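Local structure of 3-hydroxyisobutyryl-CoA hydrolase (Mycobacterium thermoresistibile, 4HDT) at residues E286-S299 with A337-E349. The protein probably hydrolyses 3-hydroxyisobutyryl-CoA to 3-hydroxyisobutyrate and free coenzyme A, as a zinc-binding member of the crotonase-like family. Numbering follows the deposited sequence.
Sequences EDTLRQEYRVSCAS and AYFAPVDPELTFE
Arg-294 reaches from the helix to Glu-345 and grips it side-on, one nitrogen to each carboxylate oxygen. Arg-294 NE meets Glu-345 OE1 at 3.0 Å, on the syn side, while Arg-294 NH2 bonds Glu-345 OE2 at 2.8 Å from above the carboxylate plane, the two flat groups being turned 46° apart. The third nitrogen, NH1, gives to a water that bonds back to the Phe-339 carbonyl, and Pro-341 CA lies over one guanidinium face. A bend at chi2 (-82°) swings the Glu-345 carboxylate towards the arginine, and its OE1 takes a further bond from another water; that water also donates to Arg-290 O and accepts from Leu-346 N, the water oxygen lying 3.0 Å from Leu-346 N. In this crotonase-like chain the irregular segment 337-349, which follows helix 332-336, runs back antiparallel along helix 285-299. A separate water joins Tyr-293 OH to Pro-344 O; the peptide bond before Pro-344 is cis. Arg-290 spends NE and NH2 on Asp-287 OD1 within the helix, and Arg-290 NH1 makes a weak, bent bond to Leu-346 O (3.5 Å, 138°). The same NH1 sits at the edge of the Phe-348 ring; Glu-286 CG makes a CH-pi contact over the centre of one face, 3.6 Å from the Phe-348 centroid, and Glu-286 OE2 forms a salt bridge with Arg-103 of helix 85-103. Val-295 CG2 rests over the Phe-339 ring, 3.6 Å from Phe-339 CE1, and Val-295 CA makes a CA-H...O contact with Tyr-338 O.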
ATOM      1  N   GLU A 286       0.283   6.321  13.416  1.00 13.15           N
ATOM      2  CA  GLU A 286      -0.921   5.857  14.120  1.00 13.24           C
ATOM      3  C   GLU A 286      -2.138   6.747  13.875  1.00 13.68           C
ATOM      4  O   GLU A 286      -3.231   6.243  13.601  1.00 13.89           O
ATOM      5  CB  GLU A 286      -0.664   5.663  15.618  1.00 13.68           C
ATOM      6  CG  GLU A 286       0.287   4.536  15.954  1.00 13.39           C
ATOM      7  CD  GLU A 286       1.748   4.896  15.850  1.00 13.23           C
ATOM      8  OE1 GLU A 286       2.110   6.081  15.696  1.00 13.29           O
ATOM      9  OE2 GLU A 286       2.557   3.964  15.912  1.00 13.48           O
ATOM     10  N   ASP A 287      -1.986   8.062  13.972  1.00 14.74           N
ATOM     11  CA  ASP A 287      -3.090   8.964  13.708  1.00 15.39           C
ATOM     12  C   ASP A 287      -3.606   8.851  12.282  1.00 13.97           C
ATOM     13  O   ASP A 287      -4.817   8.936  12.025  1.00 14.15           O
ATOM     14  CB  ASP A 287      -2.703  10.401  13.999  1.00 17.04           C
ATOM     15  CG  ASP A 287      -2.496  10.674  15.473  1.00 18.69           C
ATOM     16  OD1 ASP A 287      -2.756   9.780  16.317  1.00 19.70           O
ATOM     17  OD2 ASP A 287      -2.012  11.802  15.738  1.00 21.36           O
ATOM     18  N   THR A 288      -2.707   8.620  11.341  1.00 12.70           N
ATOM     19  CA  THR A 288      -3.093   8.450   9.957  1.00 12.01           C
ATOM     20  C   THR A 288      -3.896   7.164   9.776  1.00 11.38           C
ATOM     21  O   THR A 288      -4.931   7.125   9.078  1.00 10.96           O
ATOM     22  CB  THR A 288      -1.858   8.477   9.035  1.00 11.83           C
ATOM     23  OG1 THR A 288      -1.103   9.674   9.274  1.00 12.61           O
ATOM     24  CG2 THR A 288      -2.240   8.455   7.596  1.00 11.62           C
ATOM     25  N   LEU A 289      -3.405   6.091  10.362  1.00 11.01           N
ATOM     26  CA  LEU A 289      -4.140   4.811  10.305  1.00 11.11           C
ATOM     27  C   LEU A 289      -5.513   4.938  10.956  1.00 11.98           C
ATOM     28  O   LEU A 289      -6.435   4.263  10.562  1.00 11.60           O
ATOM     29  CB  LEU A 289      -3.335   3.696  10.981  1.00 10.84           C
ATOM     30  CG  LEU A 289      -2.094   3.275  10.169  1.00 10.26           C
ATOM     31  CD1 LEU A 289      -1.058   2.532  11.011  1.00 10.16           C
ATOM     32  CD2 LEU A 289      -2.516   2.428   9.005  1.00  9.86           C
ATOM     33  N   ARG A 290      -5.641   5.748  12.010  1.00 13.17           N
ATOM     34  CA  ARG A 290      -6.968   5.935  12.629  1.00 14.44           C
ATOM     35  C   ARG A 290      -7.964   6.541  11.642  1.00 13.81           C
ATOM     36  O   ARG A 290      -9.123   6.167  11.631  1.00 14.02           O
ATOM     37  CB  ARG A 290      -6.908   6.885  13.827  1.00 16.67           C
ATOM     38  CG  ARG A 290      -6.184   6.388  15.022  1.00 19.31           C
ATOM     39  CD  ARG A 290      -6.258   7.496  16.095  1.00 21.90           C
ATOM     40  NE  ARG A 290      -4.964   7.747  16.719  1.00 24.61           N
ATOM     41  CZ  ARG A 290      -4.522   7.099  17.789  1.00 26.23           C
ATOM     42  NH1 ARG A 290      -5.251   6.151  18.397  1.00 27.46           N
ATOM     43  NH2 ARG A 290      -3.321   7.378  18.242  1.00 28.65           N
ATOM     44  N   GLN A 291      -7.497   7.486  10.828  1.00 13.04           N
ATOM     45  CA  GLN A 291      -8.307   8.103   9.800  1.00 12.87           C
ATOM     46  C   GLN A 291      -8.645   7.075   8.735  1.00 12.01           C
ATOM     47  O   GLN A 291      -9.799   6.945   8.311  1.00 12.02           O
ATOM     48  CB  GLN A 291      -7.581   9.291   9.182  1.00 13.12           C
ATOM     49  CG  GLN A 291      -8.318  10.013   8.065  1.00 13.65           C
ATOM     50  CD  GLN A 291      -7.631  11.333   7.766  1.00 14.19           C
ATOM     51  OE1 GLN A 291      -7.906  12.350   8.428  1.00 15.93           O
ATOM     52  NE2 GLN A 291      -6.717  11.313   6.840  1.00 14.27           N
ATOM     53  N   GLU A 292      -7.642   6.334   8.303  1.00 11.03           N
ATOM     54  CA  GLU A 292      -7.857   5.328   7.284  1.00 10.37           C
ATOM     55  C   GLU A 292      -8.877   4.287   7.756  1.00 10.57           C
ATOM     56  O   GLU A 292      -9.682   3.768   6.978  1.00 10.30           O
ATOM     57  CB  GLU A 292      -6.544   4.631   6.928  1.00  9.95           C
ATOM     58  CG  GLU A 292      -5.568   5.468   6.091  1.00  9.65           C
ATOM     59  CD  GLU A 292      -4.238   4.782   5.814  1.00  9.44           C
ATOM     60  OE1 GLU A 292      -4.089   3.599   6.154  1.00  9.08           O
ATOM     61  OE2 GLU A 292      -3.325   5.437   5.249  1.00  9.17           O
ATOM     62  N   TYR A 293      -8.860   3.968   9.031  1.00 10.82           N
ATOM     63  CA  TYR A 293      -9.789   2.958   9.549  1.00 11.36           C
ATOM     64  C   TYR A 293     -11.235   3.474   9.472  1.00 11.82           C
ATOM     65  O   TYR A 293     -12.131   2.727   9.090  1.00 11.94           O
ATOM     66  CB  TYR A 293      -9.422   2.607  10.996  1.00 11.93           C
ATOM     67  CG  TYR A 293     -10.266   1.534  11.620  1.00 12.61           C
ATOM     68  CD1 TYR A 293     -10.110   0.188  11.236  1.00 12.63           C
ATOM     69  CD2 TYR A 293     -11.197   1.846  12.597  1.00 13.67           C
ATOM     70  CE1 TYR A 293     -10.871  -0.808  11.794  1.00 13.38           C
ATOM     71  CE2 TYR A 293     -11.968   0.861  13.146  1.00 14.58           C
ATOM     72  CZ  TYR A 293     -11.818  -0.458  12.764  1.00 14.23           C
ATOM     73  OH  TYR A 293     -12.649  -1.390  13.379  1.00 15.19           O
ATOM     74  N   ARG A 294     -11.462   4.739   9.828  1.00 12.31           N
ATOM     75  CA  ARG A 294     -12.803   5.347   9.664  1.00 13.18           C
ATOM     76  C   ARG A 294     -13.249   5.250   8.201  1.00 12.53           C
ATOM     77  O   ARG A 294     -14.379   4.867   7.907  1.00 13.00           O
ATOM     78  CB  ARG A 294     -12.829   6.822  10.087  1.00 14.27           C
ATOM     79  CG  ARG A 294     -12.579   7.019  11.582  1.00 15.73           C
ATOM     80  CD  ARG A 294     -12.467   8.497  11.921  1.00 17.33           C
ATOM     81  NE  ARG A 294     -12.636   8.774  13.336  1.00 19.83           N
ATOM     82  CZ  ARG A 294     -12.679  10.009  13.867  1.00 21.47           C
ATOM     83  NH1 ARG A 294     -12.525  11.088  13.092  1.00 22.53           N
ATOM     84  NH2 ARG A 294     -12.867  10.168  15.174  1.00 23.44           N
ATOM     85  N   VAL A 295     -12.338   5.571   7.287  1.00 11.70           N
ATOM     86  CA  VAL A 295     -12.648   5.556   5.855  1.00 11.34           C
ATOM     87  C   VAL A 295     -12.976   4.141   5.376  1.00 11.10           C
ATOM     88  O   VAL A 295     -13.980   3.942   4.664  1.00 11.13           O
ATOM     89  CB  VAL A 295     -11.509   6.193   5.045  1.00 10.85           C
ATOM     90  CG1 VAL A 295     -11.647   6.004   3.542  1.00 10.61           C
ATOM     91  CG2 VAL A 295     -11.396   7.700   5.376  1.00 11.13           C
ATOM     92  N   SER A 296     -12.158   3.165   5.770  1.00 10.68           N
ATOM     93  CA  SER A 296     -12.403   1.764   5.380  1.00 10.78           C
ATOM     94  C   SER A 296     -13.741   1.262   5.926  1.00 11.86           C
ATOM     95  O   SER A 296     -14.506   0.657   5.209  1.00 11.92           O
ATOM     96  CB  SER A 296     -11.256   0.854   5.802  1.00 10.23           C
ATOM     97  OG  SER A 296     -10.023   1.258   5.184  1.00  9.92           O
ATOM     98  N   CYS A 297     -14.000   1.537   7.202  1.00 12.90           N
ATOM     99  CA  CYS A 297     -15.267   1.176   7.827  1.00 14.49           C
ATOM    100  C   CYS A 297     -16.449   1.774   7.080  1.00 14.91           C
ATOM    101  O   CYS A 297     -17.462   1.084   6.855  1.00 15.32           O
ATOM    102  CB  CYS A 297     -15.282   1.628   9.266  1.00 15.62           C
ATOM    103  SG  CYS A 297     -14.307   0.584  10.387  1.00 18.01           S
ATOM    104  N   ALA A 298     -16.347   3.054   6.724  1.00 14.64           N
ATOM    105  CA  ALA A 298     -17.409   3.714   5.956  1.00 15.19           C
ATOM    106  C   ALA A 298     -17.604   3.042   4.582  1.00 15.33           C
ATOM    107  O   ALA A 298     -18.767   2.823   4.152  1.00 16.25           O
ATOM    108  CB  ALA A 298     -17.109   5.203   5.811  1.00 15.15           C
ATOM    109  N   SER A 299     -16.498   2.687   3.933  1.00 14.89           N
ATOM    110  CA  SER A 299     -16.560   2.059   2.618  1.00 15.14           C
ATOM    111  C   SER A 299     -17.335   0.716   2.661  1.00 15.65           C
ATOM    112  O   SER A 299     -17.952   0.318   1.667  1.00 15.25           O
ATOM    113  CB  SER A 299     -15.176   1.847   2.039  1.00 14.76           C
ATOM    114  OG  SER A 299     -14.637   0.668   2.581  1.00 15.03           O
ATOM    115  N   ALA A 337     -18.912  11.990   4.990  1.00 19.31           N
ATOM    116  CA  ALA A 337     -19.448  10.768   5.646  1.00 19.15           C
ATOM    117  C   ALA A 337     -18.388   9.681   5.859  1.00 17.77           C
ATOM    118  O   ALA A 337     -18.491   8.901   6.791  1.00 18.00           O
ATOM    119  CB  ALA A 337     -20.600  10.212   4.835  1.00 19.71           C
ATOM    120  N   TYR A 338     -17.360   9.632   5.022  1.00 16.50           N
ATOM    121  CA  TYR A 338     -16.328   8.610   5.160  1.00 15.18           C
ATOM    122  C   TYR A 338     -15.388   8.854   6.327  1.00 15.10           C
ATOM    123  O   TYR A 338     -14.677   7.953   6.748  1.00 14.64           O
ATOM    124  CB  TYR A 338     -15.523   8.461   3.884  1.00 14.27           C
ATOM    125  CG  TYR A 338     -16.204   7.669   2.790  1.00 13.95           C
ATOM    126  CD1 TYR A 338     -17.256   8.208   2.059  1.00 14.64           C
ATOM    127  CD2 TYR A 338     -15.719   6.428   2.432  1.00 13.35           C
ATOM    128  CE1 TYR A 338     -17.861   7.486   1.027  1.00 14.71           C
ATOM    129  CE2 TYR A 338     -16.280   5.707   1.385  1.00 13.49           C
ATOM    130  CZ  TYR A 338     -17.349   6.234   0.688  1.00 14.00           C
ATOM    131  OH  TYR A 338     -17.876   5.513  -0.355  1.00 14.22           O
ATOM    132  N   PHE A 339     -15.414  10.064   6.889  1.00 15.76           N
ATOM    133  CA  PHE A 339     -14.511  10.459   7.955  1.00 16.02           C
ATOM    134  C   PHE A 339     -15.210  10.494   9.302  1.00 17.30           C
ATOM    135  O   PHE A 339     -14.611  10.922  10.277  1.00 17.92           O
ATOM    136  CB  PHE A 339     -13.879  11.821   7.610  1.00 15.93           C
ATOM    137  CG  PHE A 339     -13.028  11.771   6.387  1.00 14.94           C
ATOM    138  CD1 PHE A 339     -11.710  11.391   6.477  1.00 14.28           C
ATOM    139  CD2 PHE A 339     -13.545  12.073   5.126  1.00 14.96           C
ATOM    140  CE1 PHE A 339     -10.919  11.284   5.340  1.00 13.56           C
ATOM    141  CE2 PHE A 339     -12.760  11.991   3.994  1.00 14.24           C
ATOM    142  CZ  PHE A 339     -11.456  11.593   4.093  1.00 13.64           C
ATOM    143  N   ALA A 340     -16.431   9.961   9.363  1.00 17.90           N
ATOM    144  CA  ALA A 340     -17.177   9.925  10.609  1.00 19.29           C
ATOM    145  C   ALA A 340     -16.493   9.044  11.653  1.00 19.32           C
ATOM    146  O   ALA A 340     -15.855   8.006  11.327  1.00 18.20           O
ATOM    147  CB  ALA A 340     -18.592   9.455  10.366  1.00 19.78           C
ATOM    148  N   PRO A 341     -16.600   9.463  12.928  1.00 20.80           N
ATOM    149  CA  PRO A 341     -16.156   8.617  14.039  1.00 20.84           C
ATOM    150  C   PRO A 341     -16.783   7.254  14.008  1.00 20.93           C
ATOM    151  O   PRO A 341     -17.937   7.110  13.598  1.00 21.49           O
ATOM    152  CB  PRO A 341     -16.712   9.334  15.278  1.00 22.06           C
ATOM    153  CG  PRO A 341     -16.824  10.754  14.883  1.00 22.61           C
ATOM    154  CD  PRO A 341     -17.044  10.789  13.385  1.00 21.98           C
ATOM    155  N   VAL A 342     -16.049   6.275  14.507  1.00 20.59           N
ATOM    156  CA  VAL A 342     -16.561   4.920  14.642  1.00 21.24           C
ATOM    157  C   VAL A 342     -16.279   4.452  16.072  1.00 21.49           C
ATOM    158  O   VAL A 342     -15.503   5.079  16.778  1.00 21.99           O
ATOM    159  CB  VAL A 342     -15.913   3.984  13.608  1.00 20.65           C
ATOM    160  CG1 VAL A 342     -16.257   4.458  12.201  1.00 20.53           C
ATOM    161  CG2 VAL A 342     -14.406   3.847  13.834  1.00 20.28           C
ATOM    162  N   ASP A 343     -16.905   3.359  16.484  1.00 21.91           N
ATOM    163  CA  ASP A 343     -16.822   2.904  17.870  1.00 22.47           C
ATOM    164  C   ASP A 343     -16.735   1.388  17.858  1.00 22.07           C
ATOM    165  O   ASP A 343     -17.734   0.722  17.574  1.00 22.14           O
ATOM    166  CB  ASP A 343     -18.037   3.384  18.652  1.00 24.07           C
ATOM    167  CG  ASP A 343     -17.939   3.069  20.145  1.00 25.53           C
ATOM    168  OD1 ASP A 343     -17.071   2.277  20.567  1.00 25.54           O
ATOM    169  OD2 ASP A 343     -18.748   3.604  20.921  1.00 27.34           O
ATOM    170  N   PRO A 344     -15.565   0.822  18.214  1.00 21.36           N
ATOM    171  CA  PRO A 344     -14.407   1.513  18.738  1.00 20.85           C
ATOM    172  C   PRO A 344     -13.584   2.114  17.614  1.00 19.52           C
ATOM    173  O   PRO A 344     -13.587   1.605  16.497  1.00 18.78           O
ATOM    174  CB  PRO A 344     -13.611   0.391  19.421  1.00 21.03           C
ATOM    175  CG  PRO A 344     -13.906  -0.799  18.602  1.00 21.15           C
ATOM    176  CD  PRO A 344     -15.390  -0.647  18.286  1.00 21.65           C
ATOM    177  N   GLU A 345     -12.893   3.191  17.936  1.00 19.53           N
ATOM    178  CA  GLU A 345     -11.860   3.713  17.068  1.00 18.96           C
ATOM    179  C   GLU A 345     -10.680   2.731  17.060  1.00 18.04           C
ATOM    180  O   GLU A 345     -10.538   1.875  17.953  1.00 18.63           O
ATOM    181  CB  GLU A 345     -11.390   5.071  17.562  1.00 19.56           C
ATOM    182  CG  GLU A 345     -12.468   6.138  17.659  1.00 20.96           C
ATOM    183  CD  GLU A 345     -12.801   6.849  16.358  1.00 21.39           C
ATOM    184  OE1 GLU A 345     -12.224   6.573  15.305  1.00 20.59           O
ATOM    185  OE2 GLU A 345     -13.679   7.729  16.384  1.00 23.67           O
ATOM    186  N   LEU A 346      -9.809   2.858  16.059  1.00 16.85           N
ATOM    187  CA  LEU A 346      -8.601   2.031  15.996  1.00 15.96           C
ATOM    188  C   LEU A 346      -7.701   2.509  17.158  1.00 16.70           C
ATOM    189  O   LEU A 346      -7.502   3.719  17.346  1.00 16.93           O
ATOM    190  CB  LEU A 346      -7.910   2.219  14.636  1.00 14.77           C
ATOM    191  CG  LEU A 346      -6.559   1.533  14.477  1.00 14.10           C
ATOM    192  CD1 LEU A 346      -6.734   0.033  14.489  1.00 14.07           C
ATOM    193  CD2 LEU A 346      -5.844   1.931  13.210  1.00 13.59           C
ATOM    194  N   THR A 347      -7.227   1.555  17.954  1.00 17.58           N
ATOM    195  CA  THR A 347      -6.295   1.831  19.057  1.00 18.58           C
ATOM    196  C   THR A 347      -5.073   0.910  18.959  1.00 18.31           C
ATOM    197  O   THR A 347      -5.103  -0.130  18.294  1.00 16.60           O
ATOM    198  CB  THR A 347      -6.975   1.646  20.432  1.00 20.15           C
ATOM    199  OG1 THR A 347      -7.523   0.320  20.525  1.00 20.57           O
ATOM    200  CG2 THR A 347      -8.067   2.658  20.568  1.00 21.52           C
ATOM    201  N   PHE A 348      -3.972   1.338  19.595  1.00 19.26           N
ATOM    202  CA  PHE A 348      -2.665   0.680  19.420  1.00 19.23           C
ATOM    203  C   PHE A 348      -2.033   0.179  20.706  1.00 22.42           C
ATOM    204  O   PHE A 348      -0.833  -0.065  20.770  1.00 24.22           O
ATOM    205  CB  PHE A 348      -1.712   1.643  18.740  1.00 18.27           C
ATOM    206  CG  PHE A 348      -2.196   2.068  17.402  1.00 16.58           C
ATOM    207  CD1 PHE A 348      -3.026   3.173  17.288  1.00 16.28           C
ATOM    208  CD2 PHE A 348      -1.819   1.394  16.268  1.00 15.67           C
ATOM    209  CE1 PHE A 348      -3.506   3.574  16.061  1.00 15.90           C
ATOM    210  CE2 PHE A 348      -2.277   1.799  15.041  1.00 15.26           C
ATOM    211  CZ  PHE A 348      -3.125   2.890  14.928  1.00 15.38           C
ATOM    212  N   GLU A 349      -2.830   0.024  21.728  1.00 24.54           N
ATOM    213  CA  GLU A 349      -2.267  -0.352  23.001  1.00 27.45           C
ATOM    214  C   GLU A 349      -2.183  -1.891  23.070  1.00 27.77           C
ATOM    215  O   GLU A 349      -2.728  -2.589  22.175  1.00 27.03           O
ATOM    216  CB  GLU A 349      -2.975   0.459  24.095  1.00 30.09           C
ATOM    217  CG  GLU A 349      -2.576   1.945  23.907  1.00 32.20           C
ATOM    218  CD  GLU A 349      -3.413   2.972  24.659  1.00 35.53           C
ATOM    219  OE1 GLU A 349      -3.831   2.679  25.787  1.00 36.95           O
ATOM    220  OE2 GLU A 349      -3.602   4.112  24.140  1.00 36.44           O
TER
HETATM  221  O   HOH W   1     -10.367   4.919  14.015  1.00 15.21           O
HETATM  222  O   HOH W   2     -14.936  -0.207  14.824  1.00 25.50           O
HETATM  223  O   HOH W   3     -16.501   6.391   9.176  1.00 16.96           O
HETATM  224  O   HOH W   4     -11.460  11.081  10.461  1.00 27.76           O